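Local coordinates for protein RNA polymerase II subunit B1 CTD phosphatase RTR1 (Saccharomyces cerevisiae, PDB 5C2Y) that removes phosphate from serines of the C-terminal domain repeats of RNA polymerase II, helping regulate transcription, at residues E46-E50 / P81-K85. Numbering follows the deposited sequence.
Sequences ECKDE and PLCGK. With ZN (zinc ion), chain C.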
# COMPACT_ATOMS: atom_id res chain seq x y z
N GLU A 46 -1.65 10.01 2.98
CA GLU A 46 -1.82 9.18 1.81
C GLU A 46 -0.64 9.31 0.85
O GLU A 46 0.16 10.25 0.94
CB GLU A 46 -3.14 9.56 1.12
CG GLU A 46 -3.21 11.04 0.84
CD GLU A 46 -4.45 11.45 0.05
OE1 GLU A 46 -5.43 11.92 0.68
OE2 GLU A 46 -4.44 11.32 -1.20
N CYS A 47 -0.52 8.35 -0.06
CA CYS A 47 0.43 8.45 -1.15
C CYS A 47 0.10 9.59 -2.07
O CYS A 47 -1.07 9.79 -2.43
CB CYS A 47 0.45 7.17 -1.97
SG CYS A 47 1.48 5.92 -1.31
N LYS A 48 1.14 10.29 -2.51
CA LYS A 48 0.98 11.37 -3.47
C LYS A 48 0.40 10.82 -4.79
O LYS A 48 -0.47 11.42 -5.40
CB LYS A 48 2.32 12.09 -3.67
CG LYS A 48 2.31 13.24 -4.67
CD LYS A 48 1.52 14.42 -4.17
CE LYS A 48 1.48 15.54 -5.20
NZ LYS A 48 0.25 16.37 -5.11
N ASP A 49 0.85 9.63 -5.18
CA ASP A 49 0.54 9.12 -6.50
C ASP A 49 0.86 7.63 -6.70
O ASP A 49 1.42 6.98 -5.82
CB ASP A 49 1.31 9.92 -7.53
CG ASP A 49 2.80 9.94 -7.25
OD1 ASP A 49 3.29 9.07 -6.48
OD2 ASP A 49 3.49 10.81 -7.82
N GLU A 50 0.53 7.11 -7.87
CA GLU A 50 0.67 5.69 -8.14
C GLU A 50 2.11 5.22 -8.15
O GLU A 50 2.41 4.06 -7.87
CB GLU A 50 0.02 5.37 -9.46
CG GLU A 50 -1.40 5.86 -9.55
CD GLU A 50 -2.11 5.27 -10.74
OE1 GLU A 50 -1.38 4.84 -11.66
OE2 GLU A 50 -3.37 5.22 -10.75
N PRO A 81 -3.77 3.03 0.32
CA PRO A 81 -2.95 4.19 0.69
C PRO A 81 -3.08 5.44 -0.19
O PRO A 81 -2.57 6.49 0.21
CB PRO A 81 -1.51 3.64 0.62
CG PRO A 81 -1.65 2.19 0.86
CD PRO A 81 -2.96 1.81 0.18
N LEU A 82 -3.76 5.37 -1.34
CA LEU A 82 -3.91 6.55 -2.18
C LEU A 82 -5.14 7.36 -1.78
O LEU A 82 -5.31 8.48 -2.24
CB LEU A 82 -4.01 6.17 -3.67
CG LEU A 82 -2.77 5.65 -4.43
CD1 LEU A 82 -3.14 5.02 -5.75
CD2 LEU A 82 -1.76 6.73 -4.66
N CYS A 83 -5.98 6.79 -0.92
CA CYS A 83 -7.27 7.40 -0.59
C CYS A 83 -7.26 8.12 0.74
O CYS A 83 -6.84 7.56 1.74
CB CYS A 83 -8.37 6.35 -0.55
SG CYS A 83 -9.99 7.03 -0.16
N GLY A 84 -7.77 9.35 0.74
CA GLY A 84 -7.85 10.15 1.95
C GLY A 84 -9.23 10.18 2.58
O GLY A 84 -9.45 10.88 3.56
N LYS A 85 -10.16 9.44 2.01
CA LYS A 85 -11.49 9.30 2.61
C LYS A 85 -11.45 8.30 3.77
O LYS A 85 -10.45 7.60 3.99
CB LYS A 85 -12.51 8.86 1.57
CG LYS A 85 -12.88 9.89 0.51
CD LYS A 85 -13.51 9.20 -0.71
CE LYS A 85 -15.00 9.46 -0.85
NZ LYS A 85 -15.26 10.91 -1.12
ZN ZN C . -10.96 5.08 -0.56
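The backbone N of Cys47 donates a hydrogen bond to the carbonyl O of Pro81, 2.8 Å away. The bond is fairly straight, with an angle of 161° at the hydrogen. Its donor sits 31° out of the carbonyl plane. This bond ties the loop before helix 50-56 to the turn that carries Cys83. The Leu82 side chain packs beside this bond. Its CD2 methyl lies 3.5 Å from CB of Cys47 and also rests on the backbone carbonyl of Asp49. CG of Leu82 stands beside its own backbone N (chi1 -71°), which swings the branched end back to 46-50 although CB starts away from it. Leu53 of helix 50-56 touches Cys47, Pro81 and Leu82 and adds to this apolar patch. Asp49 is the N-cap of that helix: its side chain caps a backbone N there, and its OD1 is hydrogen-bonded to OG1 of Thr52.

Glu46 lies alongside the Leu82-Gly84 backbone. Its CG sits between its own backbone N and carbonyl carbon, and the chain runs extended from there. Together these lay the carboxylate close to the Leu82 carbonyl, with OE1 3.3 Å from CA of Gly84. Arg72 and Met6 also touch this side chain. An alanine here would lack the carboxylate and would probably leave the Leu82-Gly84 backbone less covered on this flank.

Cys83 points away from 46-50 and binds the zinc ion through SG at 2.2 Å. The same sulfur accepts a hydrogen bond from the backbone N of Lys85. Cys78, Cys117 and His121 complete the site, so the contact packs the 46-50 loop against a zinc-binding turn of the RTR1-type zinc finger.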